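Local coordinates for protein KLLA0F20702p (Kluyveromyces lactis, PDB 5Y5A) that probably helps recruit telomerase to telomeres as the yeast Est1 subunit, by binding the telomeric protein Cdc13, at residues A[420-428]-A[478-488]; A[427-436]-A[493-501]. All blocks are in the same frame, centred on the assembly; numbering follows the deposited sequence.

Contact 1 (A[420-428]-A[478-488]); sequences FQYLAMARI and RDYFYEEDIML
Arg427 reaches from helix 421-433 into the acidic start of helix 483-487 and meets two carboxylates there. It takes Asp485 end-on, NH1 to OD1 at 3.0 Å and NH2 to OD2 at 3.1 Å, the second bond nearly straight. NH2 also bonds Glu484 OE1 at 2.8 Å, coming from above that carboxylate's plane. A bend at chi3 (63°) turns the guanidinium so that both acids lie at its edge. Asp485 is held from a second direction by Arg478, again end-on, with NH1 2.7 Å from OD2; the two arginines therefore stand close together around a shared anion. The backbone N of Tyr482, the N-cap residue, adds a third bond to OD2, at 2.8 Å. With an alanine in place of Asp485, the two guanidinium groups would probably face each other without the anion between them, and the Tyr482 N-H would lose its acceptor. Arg533 of helix 526-546 is a second partner of Glu484 and also salt-bridges Glu483.

This salt-bridge network lies inside the helical Est1 DNA/RNA binding domain, a member of the TPR clan, where it bridges helix 483-487 and segment 421-428 of the longer helix, whose axes make 51°.

Stacking and apolar contacts flank the charges. Glu483 CB sits over the middle of the Phe420 ring, a CH-pi contact of 3.6 Å to the centroid, and its carboxylate continues across the same face, 14° from parallel; a flat aromatic suits this mixed surface. Met487 SD approaches the ring obliquely as a Met-aromatic contact. The small methyl of Ala424 lets the bent Glu484 lie close, Glu484 CD 3.3 Å from Ala424 CB. Beyond it, the aliphatic ends of Ile428 and Leu488 meet through their CD1 atoms.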
loop_
_atom_site.group_PDB
_atom_site.type_symbol
_atom_site.label_atom_id
_atom_site.label_comp_id
_atom_site.label_asym_id
_atom_site.label_seq_id
_atom_site.Cartn_x
_atom_site.Cartn_y
_atom_site.Cartn_z
ATOM N N PHE A 420 8.362 -13.686 9.610
ATOM C CA PHE A 420 8.904 -13.495 8.275
ATOM C C PHE A 420 9.561 -12.129 8.142
ATOM O O PHE A 420 10.447 -11.957 7.311
ATOM C CB PHE A 420 7.807 -13.665 7.208
ATOM C CG PHE A 420 6.850 -12.499 7.115
ATOM C CD1 PHE A 420 7.112 -11.431 6.265
ATOM C CD2 PHE A 420 5.684 -12.480 7.868
ATOM C CE1 PHE A 420 6.240 -10.359 6.181
ATOM C CE2 PHE A 420 4.805 -11.412 7.790
ATOM C CZ PHE A 420 5.084 -10.346 6.946
ATOM N N GLN A 421 9.143 -11.166 8.964
ATOM C CA GLN A 421 9.507 -9.762 8.719
ATOM C C GLN A 421 11.003 -9.480 8.770
ATOM O O GLN A 421 11.499 -8.607 8.057
ATOM C CB GLN A 421 8.811 -8.831 9.713
ATOM C CG GLN A 421 7.323 -8.677 9.506
ATOM C CD GLN A 421 6.525 -9.642 10.355
ATOM O OE1 GLN A 421 7.077 -10.572 10.956
ATOM N NE2 GLN A 421 5.216 -9.424 10.415
ATOM N N TYR A 422 11.714 -10.205 9.623
ATOM C CA TYR A 422 13.130 -9.930 9.845
ATOM C C TYR A 422 13.961 -10.069 8.575
ATOM O O TYR A 422 14.640 -9.124 8.179
ATOM C CB TYR A 422 13.661 -10.834 10.951
ATOM C CG TYR A 422 13.060 -10.457 12.276
ATOM C CD1 TYR A 422 13.342 -9.221 12.848
ATOM C CD2 TYR A 422 12.183 -11.301 12.934
ATOM C CE1 TYR A 422 12.796 -8.851 14.050
ATOM C CE2 TYR A 422 11.617 -10.930 14.151
ATOM C CZ TYR A 422 11.932 -9.698 14.701
ATOM O OH TYR A 422 11.391 -9.304 15.911
ATOM N N LEU A 423 13.882 -11.218 7.913
ATOM C CA LEU A 423 14.632 -11.407 6.674
ATOM C C LEU A 423 13.911 -10.780 5.470
ATOM O O LEU A 423 14.542 -10.440 4.473
ATOM C CB LEU A 423 14.894 -12.895 6.437
ATOM C CG LEU A 423 15.873 -13.565 7.421
ATOM C CD1 LEU A 423 16.259 -14.951 6.938
ATOM C CD2 LEU A 423 17.129 -12.718 7.628
ATOM N N ALA A 424 12.596 -10.614 5.571
ATOM C CA ALA A 424 11.830 -9.939 4.516
ATOM C C ALA A 424 12.273 -8.492 4.352
ATOM O O ALA A 424 12.337 -7.980 3.241
ATOM C CB ALA A 424 10.339 -9.994 4.808
ATOM N N MET A 425 12.585 -7.835 5.463
ATOM C CA MET A 425 13.067 -6.458 5.422
ATOM C C MET A 425 14.407 -6.370 4.696
ATOM O O MET A 425 14.637 -5.448 3.915
ATOM C CB MET A 425 13.187 -5.878 6.844
ATOM C CG MET A 425 11.839 -5.468 7.451
ATOM S SD MET A 425 11.944 -4.588 9.028
ATOM C CE MET A 425 12.779 -5.796 10.050
ATOM N N ALA A 426 15.285 -7.337 4.940
ATOM C CA ALA A 426 16.553 -7.376 4.210
ATOM C C ALA A 426 16.330 -7.580 2.705
ATOM O O ALA A 426 17.027 -6.969 1.894
ATOM C CB ALA A 426 17.469 -8.466 4.776
ATOM N N ARG A 427 15.370 -8.431 2.332
ATOM C CA ARG A 427 15.078 -8.675 0.912
ATOM C C ARG A 427 14.632 -7.392 0.229
ATOM O O ARG A 427 15.031 -7.084 -0.889
ATOM C CB ARG A 427 13.984 -9.729 0.729
ATOM C CG ARG A 427 14.399 -11.164 0.951
ATOM C CD ARG A 427 13.257 -12.086 0.566
ATOM N NE ARG A 427 12.925 -11.982 -0.854
ATOM C CZ ARG A 427 11.708 -12.193 -1.349
ATOM N NH1 ARG A 427 11.489 -12.087 -2.655
ATOM N NH2 ARG A 427 10.706 -12.508 -0.535
ATOM N N ILE A 428 13.787 -6.655 0.932
ATOM C CA ILE A 428 13.179 -5.454 0.404
ATOM C C ILE A 428 14.216 -4.347 0.175
ATOM O O ILE A 428 14.196 -3.672 -0.865
ATOM C CB ILE A 428 12.060 -5.012 1.346
ATOM C CG1 ILE A 428 10.879 -5.964 1.169
ATOM C CG2 ILE A 428 11.657 -3.574 1.113
ATOM C CD1 ILE A 428 9.864 -5.834 2.242
ATOM N N ARG A 478 11.713 -21.098 -6.153
ATOM C CA ARG A 478 10.602 -21.326 -5.242
ATOM C C ARG A 478 9.322 -21.606 -6.015
ATOM O O ARG A 478 9.277 -21.446 -7.236
ATOM C CB ARG A 478 10.405 -20.115 -4.352
ATOM C CG ARG A 478 10.128 -18.864 -5.151
ATOM C CD ARG A 478 9.880 -17.718 -4.234
ATOM N NE ARG A 478 9.702 -16.459 -4.947
ATOM C CZ ARG A 478 9.307 -15.346 -4.348
ATOM N NH1 ARG A 478 9.047 -15.375 -3.046
ATOM N NH2 ARG A 478 9.166 -14.219 -5.036
ATOM N N ASP A 479 8.271 -21.997 -5.302
ATOM C CA ASP A 479 7.040 -22.411 -5.963
ATOM C C ASP A 479 5.883 -21.442 -5.763
ATOM O O ASP A 479 4.834 -21.589 -6.398
ATOM C CB ASP A 479 6.642 -23.806 -5.485
ATOM C CG ASP A 479 7.604 -24.872 -5.964
ATOM O OD1 ASP A 479 8.240 -24.655 -7.018
ATOM O OD2 ASP A 479 7.734 -25.915 -5.292
ATOM N N TYR A 480 6.078 -20.444 -4.904
ATOM C CA TYR A 480 5.016 -19.491 -4.607
ATOM C C TYR A 480 5.546 -18.213 -3.969
ATOM O O TYR A 480 6.696 -18.155 -3.524
ATOM C CB TYR A 480 3.961 -20.134 -3.693
ATOM C CG TYR A 480 4.478 -20.604 -2.343
ATOM C CD1 TYR A 480 4.474 -19.753 -1.242
ATOM C CD2 TYR A 480 4.953 -21.902 -2.166
ATOM C CE1 TYR A 480 4.935 -20.174 -0.010
ATOM C CE2 TYR A 480 5.420 -22.330 -0.931
ATOM C CZ TYR A 480 5.407 -21.461 0.143
ATOM O OH TYR A 480 5.867 -21.878 1.376
ATOM N N PHE A 481 4.698 -17.188 -3.932
ATOM C CA PHE A 481 5.055 -15.901 -3.342
ATOM C C PHE A 481 5.007 -15.946 -1.816
ATOM O O PHE A 481 4.167 -16.637 -1.237
ATOM C CB PHE A 481 4.121 -14.797 -3.849
ATOM C CG PHE A 481 4.598 -14.115 -5.101
ATOM C CD1 PHE A 481 5.659 -14.629 -5.831
ATOM C CD2 PHE A 481 3.992 -12.946 -5.536
ATOM C CE1 PHE A 481 6.095 -13.999 -6.976
ATOM C CE2 PHE A 481 4.424 -12.310 -6.685
ATOM C CZ PHE A 481 5.479 -12.835 -7.404
ATOM N N TYR A 482 5.909 -15.205 -1.175
ATOM C CA TYR A 482 5.916 -15.085 0.280
ATOM C C TYR A 482 5.143 -13.832 0.711
ATOM O O TYR A 482 4.727 -13.032 -0.137
ATOM C CB TYR A 482 7.353 -15.050 0.814
ATOM C CG TYR A 482 8.163 -16.289 0.483
ATOM C CD1 TYR A 482 7.544 -17.516 0.286
ATOM C CD2 TYR A 482 9.544 -16.228 0.352
ATOM C CE1 TYR A 482 8.278 -18.647 -0.027
ATOM C CE2 TYR A 482 10.288 -17.359 0.043
ATOM C CZ TYR A 482 9.646 -18.561 -0.146
ATOM O OH TYR A 482 10.376 -19.681 -0.460
ATOM N N GLU A 483 4.954 -13.663 2.020
ATOM C CA GLU A 483 4.134 -12.572 2.548
ATOM C C GLU A 483 4.581 -11.226 2.008
ATOM O O GLU A 483 3.758 -10.438 1.536
ATOM C CB GLU A 483 4.167 -12.539 4.084
ATOM C CG GLU A 483 3.407 -13.673 4.777
ATOM C CD GLU A 483 4.307 -14.839 5.175
ATOM O OE1 GLU A 483 5.311 -15.101 4.469
ATOM O OE2 GLU A 483 4.006 -15.491 6.199
ATOM N N GLU A 484 5.884 -10.967 2.067
ATOM C CA GLU A 484 6.407 -9.677 1.633
ATOM C C GLU A 484 6.254 -9.497 0.116
ATOM O O GLU A 484 6.081 -8.375 -0.355
ATOM C CB GLU A 484 7.874 -9.505 2.060
ATOM C CG GLU A 484 8.872 -10.484 1.426
ATOM C CD GLU A 484 9.095 -11.735 2.257
ATOM O OE1 GLU A 484 10.239 -12.243 2.260
ATOM O OE2 GLU A 484 8.131 -12.203 2.912
ATOM N N ASP A 485 6.298 -10.590 -0.643
ATOM C CA ASP A 485 6.069 -10.511 -2.085
ATOM C C ASP A 485 4.645 -10.037 -2.348
ATOM O O ASP A 485 4.412 -9.097 -3.110
ATOM C CB ASP A 485 6.295 -11.868 -2.773
ATOM C CG ASP A 485 7.708 -12.399 -2.598
ATOM O OD1 ASP A 485 8.615 -11.950 -3.319
ATOM O OD2 ASP A 485 7.906 -13.285 -1.749
ATOM N N ILE A 486 3.698 -10.711 -1.710
ATOM C CA ILE A 486 2.290 -10.402 -1.872
ATOM C C ILE A 486 1.986 -8.946 -1.520
ATOM O O ILE A 486 1.260 -8.264 -2.247
ATOM C CB ILE A 486 1.420 -11.321 -1.005
ATOM C CG1 ILE A 486 1.678 -12.786 -1.363
ATOM C CG2 ILE A 486 -0.056 -10.984 -1.182
ATOM C CD1 ILE A 486 1.040 -13.770 -0.400
ATOM N N MET A 487 2.553 -8.475 -0.414
ATOM C CA MET A 487 2.285 -7.118 0.055
ATOM C C MET A 487 2.742 -6.061 -0.944
ATOM O O MET A 487 2.091 -5.031 -1.100
ATOM C CB MET A 487 2.953 -6.881 1.414
ATOM C CG MET A 487 2.381 -7.776 2.510
ATOM S SD MET A 487 3.384 -7.842 4.008
ATOM C CE MET A 487 3.094 -6.198 4.657
ATOM N N LEU A 488 3.845 -6.333 -1.634
ATOM C CA LEU A 488 4.472 -5.335 -2.498
ATOM C C LEU A 488 4.215 -5.512 -4.005
ATOM O O LEU A 488 4.890 -4.880 -4.833
ATOM C CB LEU A 488 5.980 -5.329 -2.234
ATOM C CG LEU A 488 6.371 -4.850 -0.830
ATOM C CD1 LEU A 488 7.885 -4.755 -0.686
ATOM C CD2 LEU A 488 5.737 -3.507 -0.555
#

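Contact 2 (A[427-436]-A[493-501]); sequences RIMMCWIKSH and PTKFTLSDF
Asp500 OD1 accepts two N-H groups, Arg427 NH1 at 2.9 Å through its syn lone pair and the backbone N of Phe501 at 2.7 Å on its anti side. The other oxygen, OD2, takes Arg427 NE at 2.7 Å, completing a side-on pair whose planes are only 22° apart. The guanidinium is sandwiched: the Phe501 ring stands edge-on over one face, its plane 78° away, and Leu498 CD1 covers the opposite face. Flat, with its N-H donors all at the rim and faces that accept apolar cover, an arginine suits such a place.

Earlier in the same loop, a type I' beta turn runs from Thr494 to Thr497, and the loop lies against the last turns of helix 421-433 in the Est1 DNA/RNA binding domain. Cys431 SG, slim enough for close approach, packs 3.8 Å from Leu498 CB.

At the other end of the loop, Pro493 O receives His436 NE2 at 2.8 Å, while Trp432 CD1 lies against the same proline. Lys434, bent at chi3 (-105°), carries NZ to Ser499 O at 3.0 Å, above the carbonyl plane. Ser435 OG bonds back to Cys431 O at 2.7 Å, and Lys495 CG lies alongside that hydroxyl.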
loop_
_atom_site.group_PDB
_atom_site.type_symbol
_atom_site.label_atom_id
_atom_site.label_comp_id
_atom_site.label_asym_id
_atom_site.label_seq_id
_atom_site.Cartn_x
_atom_site.Cartn_y
_atom_site.Cartn_z
ATOM N N ARG A 427 15.370 -8.431 2.332
ATOM C CA ARG A 427 15.078 -8.675 0.912
ATOM C C ARG A 427 14.632 -7.392 0.229
ATOM O O ARG A 427 15.031 -7.084 -0.889
ATOM C CB ARG A 427 13.984 -9.729 0.729
ATOM C CG ARG A 427 14.399 -11.164 0.951
ATOM C CD ARG A 427 13.257 -12.086 0.566
ATOM N NE ARG A 427 12.925 -11.982 -0.854
ATOM C CZ ARG A 427 11.708 -12.193 -1.349
ATOM N NH1 ARG A 427 11.489 -12.087 -2.655
ATOM N NH2 ARG A 427 10.706 -12.508 -0.535
ATOM N N ILE A 428 13.787 -6.655 0.932
ATOM C CA ILE A 428 13.179 -5.454 0.404
ATOM C C ILE A 428 14.216 -4.347 0.175
ATOM O O ILE A 428 14.196 -3.672 -0.865
ATOM C CB ILE A 428 12.060 -5.012 1.346
ATOM C CG1 ILE A 428 10.879 -5.964 1.169
ATOM C CG2 ILE A 428 11.657 -3.574 1.113
ATOM C CD1 ILE A 428 9.864 -5.834 2.242
ATOM N N MET A 429 15.138 -4.194 1.122
ATOM C CA MET A 429 16.249 -3.263 0.956
ATOM C C MET A 429 17.047 -3.575 -0.313
ATOM O O MET A 429 17.278 -2.699 -1.141
ATOM C CB MET A 429 17.175 -3.299 2.179
ATOM C CG MET A 429 16.519 -2.839 3.492
ATOM S SD MET A 429 17.696 -2.842 4.873
ATOM C CE MET A 429 16.597 -2.826 6.287
ATOM N N MET A 430 17.447 -4.833 -0.465
ATOM C CA MET A 430 18.264 -5.236 -1.596
ATOM C C MET A 430 17.512 -5.114 -2.912
ATOM O O MET A 430 18.075 -4.695 -3.917
ATOM C CB MET A 430 18.764 -6.666 -1.409
ATOM C CG MET A 430 19.549 -6.857 -0.130
ATOM S SD MET A 430 20.830 -5.602 0.064
ATOM C CE MET A 430 21.821 -5.970 -1.367
ATOM N N CYS A 431 16.241 -5.481 -2.904
ATOM C CA CYS A 431 15.441 -5.385 -4.117
ATOM C C CYS A 431 15.248 -3.934 -4.524
ATOM O O CYS A 431 15.245 -3.607 -5.714
ATOM C CB CYS A 431 14.093 -6.068 -3.925
ATOM S SG CYS A 431 14.211 -7.856 -3.993
ATOM N N TRP A 432 15.095 -3.060 -3.536
ATOM C CA TRP A 432 14.999 -1.633 -3.818
ATOM C C TRP A 432 16.305 -1.126 -4.404
ATOM O O TRP A 432 16.325 -0.464 -5.449
ATOM C CB TRP A 432 14.665 -0.845 -2.552
ATOM C CG TRP A 432 14.578 0.636 -2.788
ATOM C CD1 TRP A 432 13.810 1.276 -3.726
ATOM C CD2 TRP A 432 15.259 1.666 -2.061
ATOM N NE1 TRP A 432 13.980 2.641 -3.630
ATOM C CE2 TRP A 432 14.855 2.906 -2.607
ATOM C CE3 TRP A 432 16.166 1.661 -0.995
ATOM C CZ2 TRP A 432 15.336 4.124 -2.130
ATOM C CZ3 TRP A 432 16.634 2.876 -0.514
ATOM C CH2 TRP A 432 16.222 4.088 -1.087
ATOM N N ILE A 433 17.396 -1.451 -3.717
ATOM C CA ILE A 433 18.715 -0.964 -4.090
ATOM C C ILE A 433 19.091 -1.377 -5.515
ATOM O O ILE A 433 19.596 -0.554 -6.275
ATOM C CB ILE A 433 19.769 -1.443 -3.077
ATOM C CG1 ILE A 433 19.566 -0.706 -1.748
ATOM C CG2 ILE A 433 21.178 -1.205 -3.590
ATOM C CD1 ILE A 433 20.442 -1.191 -0.620
ATOM N N LYS A 434 18.803 -2.624 -5.896
ATOM C CA LYS A 434 19.132 -3.099 -7.240
ATOM C C LYS A 434 18.267 -2.466 -8.335
ATOM O O LYS A 434 18.544 -2.641 -9.525
ATOM C CB LYS A 434 18.992 -4.619 -7.324
ATOM C CG LYS A 434 17.667 -5.082 -7.885
ATOM C CD LYS A 434 17.533 -6.595 -7.839
ATOM C CE LYS A 434 17.710 -7.200 -9.217
ATOM N NZ LYS A 434 17.580 -8.681 -9.176
ATOM N N SER A 435 17.228 -1.742 -7.940
ATOM C CA SER A 435 16.247 -1.216 -8.888
ATOM C C SER A 435 16.559 0.189 -9.383
ATOM O O SER A 435 15.946 0.654 -10.333
ATOM C CB SER A 435 14.845 -1.204 -8.261
ATOM O OG SER A 435 14.364 -2.514 -8.023
ATOM N N HIS A 436 17.470 0.882 -8.713
ATOM C CA HIS A 436 17.744 2.275 -9.049
ATOM C C HIS A 436 19.250 2.552 -9.004
ATOM O O HIS A 436 19.893 2.409 -7.968
ATOM C CB HIS A 436 16.980 3.207 -8.104
ATOM C CG HIS A 436 15.525 2.876 -7.989
ATOM N ND1 HIS A 436 14.608 3.195 -8.970
ATOM C CD2 HIS A 436 14.826 2.231 -7.024
ATOM C CE1 HIS A 436 13.413 2.769 -8.612
ATOM N NE2 HIS A 436 13.519 2.167 -7.440
ATOM N N PRO A 493 8.719 1.264 -6.536
ATOM C CA PRO A 493 10.147 1.338 -6.187
ATOM C C PRO A 493 10.914 0.008 -6.245
ATOM O O PRO A 493 12.130 0.032 -6.382
ATOM C CB PRO A 493 10.115 1.876 -4.759
ATOM C CG PRO A 493 8.887 2.729 -4.739
ATOM C CD PRO A 493 7.882 1.949 -5.539
ATOM N N THR A 494 10.224 -1.120 -6.132
ATOM C CA THR A 494 10.878 -2.418 -6.273
ATOM C C THR A 494 10.553 -3.008 -7.646
ATOM O O THR A 494 10.727 -4.206 -7.881
ATOM C CB THR A 494 10.455 -3.395 -5.149
ATOM O OG1 THR A 494 9.028 -3.362 -4.993
ATOM C CG2 THR A 494 11.107 -2.989 -3.817
ATOM N N LYS A 495 10.078 -2.142 -8.542
ATOM C CA LYS A 495 9.749 -2.515 -9.917
ATOM C C LYS A 495 8.673 -3.585 -10.033
ATOM O O LYS A 495 8.753 -4.461 -10.898
ATOM C CB LYS A 495 11.001 -2.960 -10.675
ATOM C CG LYS A 495 12.128 -1.947 -10.655
ATOM C CD LYS A 495 11.813 -0.748 -11.519
ATOM C CE LYS A 495 13.063 0.074 -11.768
ATOM N NZ LYS A 495 12.773 1.249 -12.628
ATOM N N PHE A 496 7.692 -3.508 -9.134
ATOM C CA PHE A 496 6.393 -4.173 -9.270
ATOM C C PHE A 496 6.436 -5.625 -8.810
ATOM O O PHE A 496 5.390 -6.249 -8.618
ATOM C CB PHE A 496 5.934 -4.169 -10.736
ATOM C CG PHE A 496 5.940 -2.802 -11.359
ATOM C CD1 PHE A 496 5.387 -1.721 -10.680
ATOM C CD2 PHE A 496 6.518 -2.581 -12.601
ATOM C CE1 PHE A 496 5.393 -0.447 -11.236
ATOM C CE2 PHE A 496 6.524 -1.302 -13.166
ATOM C CZ PHE A 496 5.958 -0.233 -12.471
ATOM N N THR A 497 7.640 -6.158 -8.620
ATOM C CA THR A 497 7.793 -7.510 -8.083
ATOM C C THR A 497 9.226 -7.665 -7.544
ATOM O O THR A 497 10.180 -7.170 -8.146
ATOM C CB THR A 497 7.447 -8.625 -9.111
ATOM O OG1 THR A 497 7.487 -9.907 -8.478
ATOM C CG2 THR A 497 8.404 -8.605 -10.308
ATOM N N LEU A 498 9.375 -8.312 -6.389
ATOM C CA LEU A 498 10.708 -8.545 -5.829
ATOM C C LEU A 498 11.480 -9.532 -6.707
ATOM O O LEU A 498 11.142 -10.714 -6.779
ATOM C CB LEU A 498 10.617 -9.067 -4.394
ATOM C CG LEU A 498 9.712 -8.263 -3.459
ATOM C CD1 LEU A 498 9.729 -8.829 -2.041
ATOM C CD2 LEU A 498 10.103 -6.786 -3.464
ATOM N N SER A 499 12.525 -9.042 -7.367
ATOM C CA SER A 499 13.231 -9.823 -8.377
ATOM C C SER A 499 14.557 -10.459 -7.903
ATOM O O SER A 499 15.454 -10.685 -8.716
ATOM C CB SER A 499 13.501 -8.938 -9.599
ATOM O OG SER A 499 14.312 -7.823 -9.251
ATOM N N ASP A 500 14.682 -10.749 -6.610
ATOM C CA ASP A 500 15.873 -11.441 -6.117
ATOM C C ASP A 500 15.808 -12.938 -6.434
ATOM O O ASP A 500 16.805 -13.535 -6.822
ATOM C CB ASP A 500 16.068 -11.221 -4.616
ATOM C CG ASP A 500 14.777 -11.357 -3.825
ATOM O OD1 ASP A 500 13.755 -11.797 -4.397
ATOM O OD2 ASP A 500 14.789 -11.019 -2.622
ATOM N N PHE A 501 14.636 -13.540 -6.274
ATOM C CA PHE A 501 14.420 -14.902 -6.749
ATOM C C PHE A 501 14.320 -14.911 -8.265
ATOM O O PHE A 501 14.066 -13.875 -8.881
ATOM C CB PHE A 501 13.138 -15.504 -6.171
ATOM C CG PHE A 501 13.236 -15.904 -4.733
ATOM C CD1 PHE A 501 13.757 -17.141 -4.375
ATOM C CD2 PHE A 501 12.784 -15.057 -3.738
ATOM C CE1 PHE A 501 13.835 -17.521 -3.046
ATOM C CE2 PHE A 501 12.864 -15.424 -2.414
ATOM C CZ PHE A 501 13.385 -16.659 -2.063
#

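In the fold
Followed from the N terminus, the chain passes the long helices 339-379 and 385-410 before it reaches helix 421-433, whose earlier turns serve contact 1 and whose later turns serve contact 2, with Arg427 and Ile428 common to both. Helices 437-444 and 447-462 follow before the chain returns: segment 478-488 closes the loop of contact 1, and 493-501 that of contact 2. Because the partners come back in the order in which they left, the two loops cross instead of nesting. Their centres lie 11 Å apart, and Arg478 packs on Phe501 between them. Together they tie helix 421-433 to helix 483-487 and the loop after it, beside helices 339-379 and 526-546. The bound peptide touches residues of both contacts.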